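PDB 7K4O: carboxylic ester hydrolase from Aspergillus niger, which hydrolyses ester bonds as a serine esterase of the tannase family, probably releasing gallic acid (3,4,5-trihydroxybenzoic acid) from tannins. Local coordinates for residues Val74-Trp79 / Ser159-Ala164; Ala164-Val169 / Asp176-Tyr181; Thr220-Ser225 / Phe323-Thr328; Asn226-Thr231 / Lys307-Gly312. All coordinates share one frame; numbering follows the deposited sequence. Where two conformers were deposited one is given.

Contact 1. Residues Val74-Trp79 / Ser159-Ala164; sequences VLLEIW and SLIGKA
Helix 144-169 packs on strand 74-81 of the alpha/beta-hydrolase sheet through Leu-76, Ile-78, Ile-161 and Gly-162; the strand runs antiparallel to both of its neighbours, strands 50-66 and 115-120. Leu-76 and Ile-78, two residues apart on the strand, both point toward the helix. The Leu-76 end methyl CD1 reaches the branch methyl CG2 of Ile-161 at 3.9 Å, and the Ile-161 end methyl CD1 comes to 4.2 Å from Leu-76 CD1, so one leucine methyl sits against both methyls of the isoleucine. The Ile-161 CG2 methyl stands anti to the backbone N, with CG1 beside that N (chi1 -66°), which leaves CG2 facing the leucine. The backbones are nearest at Ile-78 and Gly-162, 7.4 Å between their CA atoms. Leu-158 and Leu-165 of the same helix extend the apolar layer to Leu-76 and Ile-78, respectively. Along the strand, from side chains that do not touch the helix segment, Trp-79 NE1 donates to Glu-77 OE1 over 3.0 Å, meeting its anti lone pair 16° out of the indole plane. Back at the helix, the extended Ile-78 side chain (chi2 172°) sets CD1 against bare backbone, 4.0 Å from Gly-162 CA.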
loop_
_atom_site.group_PDB
_atom_site.type_symbol
_atom_site.label_atom_id
_atom_site.label_comp_id
_atom_site.label_asym_id
_atom_site.label_seq_id
_atom_site.Cartn_x
_atom_site.Cartn_y
_atom_site.Cartn_z
ATOM N N VAL A 74 -19.532 15.622 0.070
ATOM C CA VAL A 74 -18.702 14.512 0.548
ATOM C C VAL A 74 -19.626 13.580 1.356
ATOM O O VAL A 74 -20.441 14.072 2.141
ATOM C CB VAL A 74 -17.546 15.027 1.409
ATOM C CG1 VAL A 74 -16.655 13.878 1.821
ATOM C CG2 VAL A 74 -16.729 16.123 0.701
ATOM N N LEU A 75 -19.516 12.297 1.142
ATOM C CA LEU A 75 -20.241 11.284 1.934
ATOM C C LEU A 75 -19.222 10.583 2.854
ATOM O O LEU A 75 -18.168 10.132 2.426
ATOM C CB LEU A 75 -20.898 10.249 1.027
ATOM C CG LEU A 75 -21.847 10.844 0.007
ATOM C CD1 LEU A 75 -22.394 9.781 -0.900
ATOM C CD2 LEU A 75 -22.962 11.610 0.677
ATOM N N LEU A 76 -19.647 10.358 4.091
ATOM C CA LEU A 76 -18.927 9.482 5.015
ATOM C C LEU A 76 -19.806 8.280 5.347
ATOM O O LEU A 76 -21.045 8.404 5.406
ATOM C CB LEU A 76 -18.584 10.242 6.300
ATOM C CG LEU A 76 -17.726 11.491 6.156
ATOM C CD1 LEU A 76 -17.387 12.033 7.525
ATOM C CD2 LEU A 76 -16.453 11.216 5.362
ATOM N N GLU A 77 -19.157 7.165 5.564
ATOM C CA GLU A 77 -19.835 5.956 6.066
ATOM C C GLU A 77 -19.049 5.504 7.291
ATOM O O GLU A 77 -17.848 5.297 7.187
ATOM C CB GLU A 77 -19.926 4.840 5.020
ATOM C CG GLU A 77 -20.610 3.569 5.553
ATOM C CD GLU A 77 -21.081 2.618 4.450
ATOM O OE1 GLU A 77 -20.953 1.400 4.597
ATOM O OE2 GLU A 77 -21.466 3.151 3.359
ATOM N N ILE A 78 -19.761 5.316 8.405
ATOM C CA ILE A 78 -19.121 4.968 9.689
ATOM C C ILE A 78 -19.930 3.806 10.270
ATOM O O ILE A 78 -21.152 3.913 10.326
ATOM C CB ILE A 78 -19.108 6.202 10.625
ATOM C CG1 ILE A 78 -18.202 7.317 10.040
ATOM C CG2 ILE A 78 -18.622 5.824 12.023
ATOM C CD1 ILE A 78 -18.285 8.628 10.791
ATOM N N TRP A 79 -19.238 2.766 10.650
ATOM C CA TRP A 79 -19.875 1.626 11.347
ATOM C C TRP A 79 -19.597 1.769 12.839
ATOM O O TRP A 79 -18.428 1.747 13.223
ATOM C CB TRP A 79 -19.376 0.327 10.806
ATOM C CG TRP A 79 -19.730 0.031 9.377
ATOM C CD1 TRP A 79 -20.390 0.825 8.476
ATOM C CD2 TRP A 79 -19.402 -1.177 8.688
ATOM N NE1 TRP A 79 -20.485 0.172 7.266
ATOM C CE2 TRP A 79 -19.847 -1.035 7.351
ATOM C CE3 TRP A 79 -18.734 -2.340 9.046
ATOM C CZ2 TRP A 79 -19.691 -2.054 6.415
ATOM C CZ3 TRP A 79 -18.550 -3.344 8.116
ATOM C CH2 TRP A 79 -19.018 -3.194 6.805
ATOM N N SER A 159 -11.225 11.925 9.832
ATOM C CA SER A 159 -10.786 11.698 11.230
ATOM C C SER A 159 -11.401 12.747 12.140
ATOM O O SER A 159 -11.905 12.380 13.251
ATOM C CB SER A 159 -9.297 11.680 11.335
ATOM O OG SER A 159 -8.776 10.551 10.673
ATOM N N LEU A 160 -11.359 14.029 11.776
ATOM C CA LEU A 160 -11.883 15.076 12.689
ATOM C C LEU A 160 -13.365 14.831 12.939
ATOM O O LEU A 160 -13.802 14.878 14.092
ATOM C CB LEU A 160 -11.647 16.449 12.090
ATOM C CG LEU A 160 -10.200 16.910 12.120
ATOM C CD1 LEU A 160 -9.999 18.144 11.238
ATOM C CD2 LEU A 160 -9.793 17.234 13.544
ATOM N N ILE A 161 -14.145 14.610 11.885
ATOM C CA ILE A 161 -15.619 14.442 12.026
ATOM C C ILE A 161 -15.940 13.119 12.743
ATOM O O ILE A 161 -16.791 13.124 13.679
ATOM C CB ILE A 161 -16.315 14.523 10.669
ATOM C CG1 ILE A 161 -16.170 15.909 10.095
ATOM C CG2 ILE A 161 -17.756 14.089 10.804
ATOM C CD1 ILE A 161 -16.509 15.974 8.609
ATOM N N GLY A 162 -15.322 12.034 12.328
ATOM C CA GLY A 162 -15.603 10.692 12.861
ATOM C C GLY A 162 -15.246 10.572 14.327
ATOM O O GLY A 162 -16.020 10.018 15.112
ATOM N N LYS A 163 -14.103 11.123 14.718
ATOM C CA LYS A 163 -13.685 11.072 16.139
ATOM C C LYS A 163 -14.675 11.883 16.984
ATOM O O LYS A 163 -15.011 11.423 18.068
ATOM C CB LYS A 163 -12.244 11.518 16.324
ATOM C CG LYS A 163 -11.250 10.536 15.726
ATOM C CD LYS A 163 -9.839 11.093 15.563
ATOM C CE LYS A 163 -9.206 11.517 16.857
ATOM N NZ LYS A 163 -7.884 12.163 16.631
ATOM N N ALA A 164 -15.120 13.031 16.533
ATOM C CA ALA A 164 -16.054 13.856 17.303
ATOM C C ALA A 164 -17.397 13.109 17.432
ATOM O O ALA A 164 -17.972 13.110 18.533
ATOM C CB ALA A 164 -16.244 15.215 16.701
#

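Contact 2. Residues Ala164-Val169 / Asp176-Tyr181; sequences ALTRNV and DKLYAY
The backbone oxygen Asp-176 O is gripped by both terminal nitrogens of Arg-167 in the conformer given, where helix 144-169 turns back into strand 179-185 of the alpha/beta-hydrolase sheet. Arg-167 NH1 donates to Asp-176 O at 2.8 Å and Arg-167 NH2 to the same Asp-176 O at 3.0 Å. The guanidinium thus meets the carbonyl end-on, with the oxygen near its plane, and the sharing bends both bonds: the N-H...O angles are 143° and 137°. An arginine chain extended from CG to NE carries the group across to the loop, and the two bonds would hold its plane in line with the carbonyl oxygen in this conformer, one of two modelled. Leu-178 supports it from over one face, its CB lying 3.7 Å from Arg-167 NH1. Asp-176 OD2 instead binds a zinc ion and accepts from Ser-173 N, clear of the arginine. Lys-177 NZ forms a salt bridge with Asp-204. Met-172, in the turn between the segments, touches both Arg-167 and Leu-178. Deeper in, the hydroxyl of Thr-166 is spent on Gly-162 O of its own helix, leaving the methyl for the strand side. There the Thr-166 and Leu-178 side chains cross at about a right angle, Thr-166 CG2 to Leu-178 CD1 4.1 Å.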
loop_
_atom_site.group_PDB
_atom_site.type_symbol
_atom_site.label_atom_id
_atom_site.label_comp_id
_atom_site.label_asym_id
_atom_site.label_seq_id
_atom_site.Cartn_x
_atom_site.Cartn_y
_atom_site.Cartn_z
ATOM N N ALA A 164 -15.120 13.031 16.533
ATOM C CA ALA A 164 -16.054 13.856 17.303
ATOM C C ALA A 164 -17.397 13.109 17.432
ATOM O O ALA A 164 -17.972 13.110 18.533
ATOM C CB ALA A 164 -16.244 15.215 16.701
ATOM N N LEU A 165 -17.909 12.544 16.339
ATOM C CA LEU A 165 -19.183 11.783 16.362
ATOM C C LEU A 165 -19.055 10.622 17.369
ATOM O O LEU A 165 -19.990 10.401 18.176
ATOM C CB LEU A 165 -19.508 11.244 14.971
ATOM C CG LEU A 165 -20.658 10.230 14.948
ATOM C CD1 LEU A 165 -21.947 10.901 15.339
ATOM C CD2 LEU A 165 -20.776 9.590 13.578
ATOM N N THR A 166 -17.948 9.899 17.328
ATOM C CA THR A 166 -17.702 8.691 18.169
ATOM C C THR A 166 -17.690 9.145 19.627
ATOM O O THR A 166 -18.397 8.509 20.449
ATOM C CB THR A 166 -16.374 8.046 17.810
ATOM O OG1 THR A 166 -16.414 7.572 16.457
ATOM C CG2 THR A 166 -16.011 6.903 18.743
ATOM N N ARG A 167 -16.966 10.218 19.975
ATOM C CA ARG A 167 -16.979 10.704 21.390
ATOM C C ARG A 167 -18.392 11.059 21.840
ATOM O O ARG A 167 -18.788 10.682 22.987
ATOM C CB ARG A 167 -16.122 11.945 21.587
ATOM C CG ARG A 167 -14.643 11.650 21.578
ATOM C CD ARG A 167 -13.945 12.984 21.889
ATOM N NE ARG A 167 -12.581 12.629 22.208
ATOM C CZ ARG A 167 -12.176 12.184 23.395
ATOM N NH1 ARG A 167 -10.910 11.839 23.550
ATOM N NH2 ARG A 167 -13.036 12.068 24.392
ATOM N N ASN A 168 -19.145 11.729 20.994
ATOM C CA ASN A 168 -20.496 12.197 21.382
ATOM C C ASN A 168 -21.447 11.008 21.508
ATOM O O ASN A 168 -22.212 10.945 22.500
ATOM C CB ASN A 168 -21.034 13.231 20.422
ATOM C CG ASN A 168 -20.259 14.535 20.413
ATOM O OD1 ASN A 168 -19.639 14.866 21.421
ATOM N ND2 ASN A 168 -20.293 15.265 19.295
ATOM N N VAL A 169 -21.437 10.078 20.566
ATOM C CA VAL A 169 -22.504 9.062 20.463
ATOM C C VAL A 169 -22.367 8.045 21.588
ATOM O O VAL A 169 -23.411 7.579 22.080
ATOM C CB VAL A 169 -22.570 8.462 19.053
ATOM C CG1 VAL A 169 -21.563 7.386 18.899
ATOM C CG2 VAL A 169 -23.990 7.983 18.748
ATOM N N ASP A 176 -11.798 11.324 28.713
ATOM C CA ASP A 176 -11.724 9.911 28.292
ATOM C C ASP A 176 -10.860 9.785 27.031
ATOM O O ASP A 176 -11.127 10.514 26.023
ATOM C CB ASP A 176 -13.101 9.336 28.015
ATOM C CG ASP A 176 -13.985 9.050 29.216
ATOM O OD1 ASP A 176 -13.438 8.814 30.315
ATOM O OD2 ASP A 176 -15.209 9.006 29.014
ATOM N N LYS A 177 -9.858 8.944 27.080
ATOM C CA LYS A 177 -8.930 8.746 25.937
ATOM C C LYS A 177 -9.660 7.973 24.814
ATOM O O LYS A 177 -10.177 6.854 25.013
ATOM C CB LYS A 177 -7.716 7.963 26.363
ATOM C CG LYS A 177 -6.699 7.643 25.284
ATOM C CD LYS A 177 -6.051 8.772 24.608
ATOM C CE LYS A 177 -4.835 8.400 23.741
ATOM N NZ LYS A 177 -4.680 9.343 22.570
ATOM N N LEU A 178 -9.593 8.513 23.592
ATOM C CA LEU A 178 -10.056 7.785 22.373
ATOM C C LEU A 178 -8.799 7.347 21.624
ATOM O O LEU A 178 -8.045 8.201 21.127
ATOM C CB LEU A 178 -10.927 8.699 21.516
ATOM C CG LEU A 178 -11.384 8.059 20.195
ATOM C CD1 LEU A 178 -12.295 6.850 20.422
ATOM C CD2 LEU A 178 -12.078 9.113 19.375
ATOM N N TYR A 179 -8.536 6.071 21.574
ATOM C CA TYR A 179 -7.392 5.541 20.805
ATOM C C TYR A 179 -7.779 5.501 19.331
ATOM O O TYR A 179 -8.772 4.854 18.951
ATOM C CB TYR A 179 -6.977 4.165 21.295
ATOM C CG TYR A 179 -6.345 4.172 22.674
ATOM C CD1 TYR A 179 -5.043 4.606 22.816
ATOM C CD2 TYR A 179 -7.062 3.837 23.799
ATOM C CE1 TYR A 179 -4.416 4.592 24.053
ATOM C CE2 TYR A 179 -6.433 3.818 25.056
ATOM C CZ TYR A 179 -5.129 4.227 25.168
ATOM O OH TYR A 179 -4.409 4.236 26.350
ATOM N N ALA A 180 -7.011 6.179 18.495
ATOM C CA ALA A 180 -7.368 6.357 17.074
ATOM C C ALA A 180 -6.295 5.693 16.218
ATOM O O ALA A 180 -5.077 5.886 16.454
ATOM C CB ALA A 180 -7.511 7.842 16.769
ATOM N N TYR A 181 -6.761 4.957 15.216
ATOM C CA TYR A 181 -5.910 4.110 14.362
ATOM C C TYR A 181 -6.262 4.333 12.895
ATOM O O TYR A 181 -7.341 4.814 12.566
ATOM C CB TYR A 181 -6.123 2.650 14.743
ATOM C CG TYR A 181 -5.823 2.326 16.188
ATOM C CD1 TYR A 181 -4.521 2.161 16.587
ATOM C CD2 TYR A 181 -6.822 2.217 17.147
ATOM C CE1 TYR A 181 -4.191 1.872 17.900
ATOM C CE2 TYR A 181 -6.503 1.927 18.463
ATOM C CZ TYR A 181 -5.197 1.709 18.825
ATOM O OH TYR A 181 -4.890 1.388 20.118
#

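Contact 3. Residues Thr220-Ser225 / Phe323-Thr328; sequences TQHLYS and FSYQPT. With GDE (3,4,5-trihydroxybenzoic acid), chain J.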
loop_
_atom_site.group_PDB
_atom_site.type_symbol
_atom_site.label_atom_id
_atom_site.label_comp_id
_atom_site.label_asym_id
_atom_site.label_seq_id
_atom_site.Cartn_x
_atom_site.Cartn_y
_atom_site.Cartn_z
ATOM N N THR A 220 5.349 6.305 -12.575
ATOM C CA THR A 220 6.073 6.311 -13.869
ATOM C C THR A 220 6.825 4.980 -14.062
ATOM O O THR A 220 6.891 4.510 -15.230
ATOM C CB THR A 220 7.025 7.481 -13.953
ATOM O OG1 THR A 220 6.314 8.700 -13.700
ATOM C CG2 THR A 220 7.688 7.566 -15.309
ATOM N N GLN A 221 7.347 4.368 -13.016
ATOM C CA GLN A 221 8.123 3.106 -13.153
ATOM C C GLN A 221 7.241 1.982 -13.670
ATOM O O GLN A 221 7.819 0.995 -14.210
ATOM C CB GLN A 221 8.913 2.748 -11.901
ATOM C CG GLN A 221 8.077 2.375 -10.699
ATOM C CD GLN A 221 7.583 0.944 -10.707
ATOM O OE1 GLN A 221 8.349 0.030 -11.072
ATOM N NE2 GLN A 221 6.294 0.753 -10.370
ATOM N N HIS A 222 5.926 2.099 -13.616
ATOM C CA HIS A 222 5.007 1.098 -14.185
ATOM C C HIS A 222 5.204 1.002 -15.723
ATOM O O HIS A 222 4.775 -0.005 -16.279
ATOM C CB HIS A 222 3.565 1.402 -13.863
ATOM C CG HIS A 222 3.102 0.865 -12.542
ATOM N ND1 HIS A 222 3.032 -0.506 -12.310
ATOM C CD2 HIS A 222 2.654 1.495 -11.412
ATOM C CE1 HIS A 222 2.503 -0.698 -11.100
ATOM N NE2 HIS A 222 2.277 0.526 -10.512
ATOM N N LEU A 223 5.812 2.017 -16.337
ATOM C CA LEU A 223 6.063 2.029 -17.814
ATOM C C LEU A 223 7.450 1.472 -18.071
ATOM O O LEU A 223 7.760 1.288 -19.239
ATOM C CB LEU A 223 5.932 3.455 -18.368
ATOM C CG LEU A 223 4.545 4.059 -18.351
ATOM C CD1 LEU A 223 4.547 5.491 -18.932
ATOM C CD2 LEU A 223 3.536 3.227 -19.091
ATOM N N TYR A 224 8.290 1.249 -17.048
ATOM C CA TYR A 224 9.707 0.875 -17.276
ATOM C C TYR A 224 9.811 -0.448 -18.079
ATOM O O TYR A 224 10.509 -0.500 -19.127
ATOM C CB TYR A 224 10.483 0.767 -15.982
ATOM C CG TYR A 224 11.913 0.368 -16.161
ATOM C CD1 TYR A 224 12.722 0.989 -17.102
ATOM C CD2 TYR A 224 12.444 -0.686 -15.445
ATOM C CE1 TYR A 224 14.028 0.570 -17.298
ATOM C CE2 TYR A 224 13.750 -1.092 -15.620
ATOM C CZ TYR A 224 14.537 -0.500 -16.590
ATOM O OH TYR A 224 15.855 -0.905 -16.742
ATOM N N SER A 225 9.163 -1.514 -17.641
ATOM C CA SER A 225 9.180 -2.814 -18.364
ATOM C C SER A 225 8.771 -2.623 -19.843
ATOM O O SER A 225 9.443 -3.189 -20.724
ATOM C CB SER A 225 8.294 -3.800 -17.701
ATOM O OG SER A 225 8.840 -4.180 -16.452
ATOM N N PHE A 323 14.551 2.047 -8.834
ATOM C CA PHE A 323 14.732 0.590 -8.636
ATOM C C PHE A 323 13.431 -0.058 -8.978
ATOM O O PHE A 323 12.386 0.592 -9.138
ATOM C CB PHE A 323 15.268 0.282 -7.237
ATOM C CG PHE A 323 14.632 1.118 -6.147
ATOM C CD1 PHE A 323 13.344 0.842 -5.755
ATOM C CD2 PHE A 323 15.304 2.170 -5.579
ATOM C CE1 PHE A 323 12.721 1.651 -4.824
ATOM C CE2 PHE A 323 14.707 2.936 -4.592
ATOM C CZ PHE A 323 13.413 2.674 -4.246
ATOM N N SER A 324 13.507 -1.358 -9.153
ATOM C CA SER A 324 12.368 -2.153 -9.604
ATOM C C SER A 324 12.036 -3.212 -8.548
ATOM O O SER A 324 12.645 -3.215 -7.451
ATOM C CB SER A 324 12.661 -2.768 -10.966
ATOM O OG SER A 324 11.495 -3.304 -11.539
ATOM N N TYR A 325 11.069 -4.028 -8.895
ATOM C CA TYR A 325 10.561 -5.128 -8.042
ATOM C C TYR A 325 11.691 -6.100 -7.748
ATOM O O TYR A 325 12.653 -6.259 -8.550
ATOM C CB TYR A 325 9.392 -5.822 -8.718
ATOM C CG TYR A 325 8.411 -4.861 -9.312
ATOM C CD1 TYR A 325 7.530 -4.135 -8.514
ATOM C CD2 TYR A 325 8.380 -4.605 -10.664
ATOM C CE1 TYR A 325 6.656 -3.212 -9.050
ATOM C CE2 TYR A 325 7.520 -3.671 -11.210
ATOM C CZ TYR A 325 6.630 -2.981 -10.407
ATOM O OH TYR A 325 5.750 -2.107 -10.984
ATOM N N GLN A 326 11.597 -6.736 -6.594
ATOM C CA GLN A 326 12.592 -7.745 -6.167
ATOM C C GLN A 326 12.548 -8.956 -7.102
ATOM O O GLN A 326 11.530 -9.273 -7.702
ATOM C CB GLN A 326 12.294 -8.223 -4.751
ATOM C CG GLN A 326 12.586 -7.193 -3.664
ATOM C CD GLN A 326 14.009 -6.723 -3.640
ATOM O OE1 GLN A 326 14.359 -5.665 -4.188
ATOM N NE2 GLN A 326 14.880 -7.503 -2.994
ATOM N N PRO A 327 13.666 -9.698 -7.208
ATOM C CA PRO A 327 13.579 -11.060 -7.766
ATOM C C PRO A 327 12.485 -11.861 -7.034
ATOM O O PRO A 327 12.294 -11.641 -5.836
ATOM C CB PRO A 327 14.980 -11.632 -7.494
ATOM C CG PRO A 327 15.868 -10.428 -7.398
ATOM C CD PRO A 327 15.012 -9.330 -6.755
ATOM N N THR A 328 11.744 -12.688 -7.769
ATOM C CA THR A 328 10.591 -13.566 -7.392
ATOM C C THR A 328 9.274 -12.824 -7.574
ATOM O O THR A 328 8.259 -13.483 -7.631
ATOM C CB THR A 328 10.670 -14.207 -6.000
ATOM O OG1 THR A 328 10.513 -13.275 -4.938
ATOM C CG2 THR A 328 12.000 -14.848 -5.709
HETATM O OAA GDE J . -3.754 0.685 -4.652
HETATM O OAB GDE J . -3.230 -1.204 -5.677
HETATM O OAC GDE J . -1.087 4.177 -7.326
HETATM O OAD GDE J . 1.078 -0.000 -8.156
HETATM O OAE GDE J . 0.970 2.651 -8.489
HETATM C CAF GDE J . -2.071 2.117 -6.402
HETATM C CAG GDE J . -0.968 -0.019 -6.824
HETATM C CAH GDE J . -3.067 0.030 -5.493
HETATM C CAI GDE J . -1.080 2.775 -7.146
HETATM C CAJ GDE J . 0.014 0.640 -7.608
HETATM C CAK GDE J . -2.012 0.736 -6.313
HETATM C CAL GDE J . -0.040 2.003 -7.732
HETATM O O HOH W 1 10.090 -1.142 -12.839
#
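Gln-221 and Tyr-325 meet behind the gallic acid pocket, the amide of one against the phenol end of the other. Gln-221 holds CG between its backbone N and carbonyl carbon (chi1 67°) and bends again at chi2, a folded shape that lays its amide back over the neighbouring imidazole: Gln-221 NE2 stands 3.8 Å above the plane of the His-222 ring, over its centre. From there Gln-221 NE2 donates to Tyr-325 OH over 3.0 Å at 156°, with the oxygen close to the amide plane; NE2 also bonds Gln-218 O, which helps fix the amide. Amide and phenol planes are 77° apart. The other amide atom, Gln-221 OE1, accepts from a water at 2.7 Å, and that water also bonds Ser-324 OG, tying the segments a second time. Tyr-325 carries CG beside its backbone N, which brings the ring across to the glutamine, and its hydroxyl is also bonded to Asp-333 OD2. The other oxygen of that carboxylate, OD1, is bonded to His-222 ND1. At the ligand, His-222 NE2 hydrogen-bonds hydroxyl OAD of 3,4,5-trihydroxybenzoic acid at 2.7 Å, near the ring plane. His-222 NE2 also donates a longer bond, 3.2 Å, to ligand hydroxyl OAE. Asp-333 therefore links tyrosine and histidine in a second shell, which probably fixes the imidazole's orientation for recognising the galloyl hydroxyls.

Contact 4. Residues Asn226-Thr231 / Lys307-Gly312; sequences NVVEKT and KTIING
Apolar packing carries this helix-to-helix contact, with Val-228 of helix 224-232 set against Thr-308 and Ile-309 of helix 300-310. Both valine methyls take part. Thr-308 CG2 lies 3.8 Å from both Val-228 CG1 and Val-228 CG2, so the threonine methyl sits against the fork of the valine. The same Val-228 CG2 also meets Ile-309 CG1 at 4.2 Å, a looser touch. The backbones come closest here too, Val-228 CA to Ile-309 CA being 6.8 Å. Among the polar bonds, both threonine hydroxyls use a carbonyl of their own helix. Thr-308 places OG1 beside its backbone N (chi1 -59°), where it bonds to Glu-304 O one turn earlier, and the methyl is turned to the valine. Thr-231 OG1 likewise donates to Val-227 O at 2.7 Å, from 37° above the carbonyl plane, while Thr-231 N reaches that oxygen from the opposite face. A hydrogen bond from Tyr-224 OH to Thr-308 O joins the two helices. In the surroundings, Tyr-376 of helix 376-390 touches Val-228 as well as Val-227 and Thr-231, so Val-228 packs on both helices 300-310 and 376-390.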
loop_
_atom_site.group_PDB
_atom_site.type_symbol
_atom_site.label_atom_id
_atom_site.label_comp_id
_atom_site.label_asym_id
_atom_site.label_seq_id
_atom_site.Cartn_x
_atom_site.Cartn_y
_atom_site.Cartn_z
ATOM N N ASN A 226 7.703 -1.898 -20.107
ATOM C CA ASN A 226 7.250 -1.571 -21.482
ATOM C C ASN A 226 8.409 -0.932 -22.262
ATOM O O ASN A 226 8.649 -1.328 -23.451
ATOM C CB ASN A 226 6.087 -0.595 -21.497
ATOM C CG ASN A 226 4.736 -1.115 -21.076
ATOM O OD1 ASN A 226 3.907 -0.325 -20.614
ATOM N ND2 ASN A 226 4.477 -2.401 -21.246
ATOM N N VAL A 227 9.117 0.022 -21.670
ATOM C CA VAL A 227 10.156 0.779 -22.401
ATOM C C VAL A 227 11.396 -0.105 -22.584
ATOM O O VAL A 227 12.077 0.009 -23.627
ATOM C CB VAL A 227 10.423 2.126 -21.727
ATOM C CG1 VAL A 227 11.617 2.813 -22.339
ATOM C CG2 VAL A 227 9.166 3.002 -21.809
ATOM N N VAL A 228 11.669 -1.005 -21.649
ATOM C CA VAL A 228 12.775 -1.991 -21.820
ATOM C C VAL A 228 12.459 -2.853 -23.049
ATOM O O VAL A 228 13.372 -3.089 -23.869
ATOM C CB VAL A 228 12.975 -2.892 -20.585
ATOM C CG1 VAL A 228 13.907 -4.057 -20.909
ATOM C CG2 VAL A 228 13.521 -2.096 -19.403
ATOM N N GLU A 229 11.248 -3.357 -23.137
ATOM C CA GLU A 229 10.835 -4.241 -24.255
ATOM C C GLU A 229 10.990 -3.454 -25.569
ATOM O O GLU A 229 11.503 -4.023 -26.562
ATOM C CB GLU A 229 9.410 -4.722 -24.074
ATOM C CG GLU A 229 9.264 -5.683 -22.916
ATOM C CD GLU A 229 7.846 -6.016 -22.509
ATOM O OE1 GLU A 229 6.883 -5.403 -23.014
ATOM O OE2 GLU A 229 7.713 -6.946 -21.704
ATOM N N LYS A 230 10.536 -2.214 -25.602
ATOM C CA LYS A 230 10.647 -1.371 -26.828
ATOM C C LYS A 230 12.116 -1.135 -27.151
ATOM O O LYS A 230 12.504 -1.254 -28.332
ATOM C CB LYS A 230 10.050 0.021 -26.632
ATOM C CG LYS A 230 8.556 0.166 -26.825
ATOM C CD LYS A 230 8.113 1.563 -26.399
ATOM C CE LYS A 230 8.911 2.692 -27.025
ATOM N NZ LYS A 230 8.506 2.876 -28.430
ATOM N N THR A 231 12.904 -0.759 -26.164
ATOM C CA THR A 231 14.310 -0.384 -26.360
ATOM C C THR A 231 15.130 -1.588 -26.878
ATOM O O THR A 231 15.965 -1.387 -27.777
ATOM C CB THR A 231 14.906 0.153 -25.068
ATOM O OG1 THR A 231 14.168 1.312 -24.674
ATOM C CG2 THR A 231 16.353 0.537 -25.242
ATOM N N LYS A 307 16.717 -9.174 -16.933
ATOM C CA LYS A 307 17.807 -8.624 -16.124
ATOM C C LYS A 307 17.696 -7.102 -16.145
ATOM O O LYS A 307 18.091 -6.462 -15.152
ATOM C CB LYS A 307 19.190 -9.013 -16.642
ATOM C CG LYS A 307 19.640 -10.409 -16.270
ATOM C CD LYS A 307 21.110 -10.572 -16.551
ATOM C CE LYS A 307 21.572 -11.948 -16.145
ATOM N NZ LYS A 307 23.038 -12.055 -16.264
ATOM N N THR A 308 17.322 -6.545 -17.278
ATOM C CA THR A 308 17.264 -5.072 -17.443
ATOM C C THR A 308 16.131 -4.525 -16.539
ATOM O O THR A 308 16.346 -3.489 -15.908
ATOM C CB THR A 308 17.127 -4.691 -18.923
ATOM O OG1 THR A 308 18.275 -5.249 -19.596
ATOM C CG2 THR A 308 17.106 -3.195 -19.096
ATOM N N ILE A 309 14.990 -5.194 -16.521
ATOM C CA ILE A 309 13.818 -4.812 -15.670
ATOM C C ILE A 309 14.271 -4.876 -14.220
ATOM O O ILE A 309 14.149 -3.884 -13.475
ATOM C CB ILE A 309 12.612 -5.692 -15.946
ATOM C CG1 ILE A 309 12.047 -5.412 -17.333
ATOM C CG2 ILE A 309 11.549 -5.490 -14.859
ATOM C CD1 ILE A 309 11.020 -6.405 -17.814
ATOM N N ILE A 310 14.816 -6.014 -13.812
ATOM C CA ILE A 310 15.257 -6.175 -12.397
ATOM C C ILE A 310 16.262 -5.103 -12.009
ATOM O O ILE A 310 16.241 -4.652 -10.855
ATOM C CB ILE A 310 15.728 -7.617 -12.147
ATOM C CG1 ILE A 310 14.498 -8.515 -12.220
ATOM C CG2 ILE A 310 16.481 -7.769 -10.835
ATOM C CD1 ILE A 310 14.788 -9.982 -12.227
ATOM N N ASN A 311 17.150 -4.685 -12.914
ATOM C CA ASN A 311 18.217 -3.715 -12.597
ATOM C C ASN A 311 17.668 -2.283 -12.379
ATOM O O ASN A 311 18.422 -1.480 -11.887
ATOM C CB ASN A 311 19.238 -3.668 -13.742
ATOM C CG ASN A 311 20.528 -3.000 -13.351
ATOM O OD1 ASN A 311 21.177 -3.381 -12.373
ATOM N ND2 ASN A 311 20.920 -1.995 -14.113
ATOM N N GLY A 312 16.438 -2.019 -12.777
ATOM C CA GLY A 312 15.779 -0.716 -12.520
ATOM C C GLY A 312 16.142 0.333 -13.569
ATOM O O GLY A 312 17.180 0.218 -14.253
#

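Overall arrangement
The four contacts form two pairs on opposite sides of the chain's centre. Contacts 1 and 2, 11 Å apart between centres, share helix 144-169 and Ala-164: contact 1 packs the helix on strand 74-81, contact 2 ties its end to the loop leading into strand 179-185. Ile-78 of one packs on Leu-165 of the other. Contacts 3 and 4, 8 Å apart, share helix 224-232, and Tyr-224 OH bonds Thr-308 O between them. Contacts 1 and 2 come first along the chain; contact 4 then falls wholly between the two segments of contact 3. Centres of contacts 1 and 3 are 37 Å apart, so sheet packing lies far from the second pair, whose contact 3 reaches the gallic acid pocket.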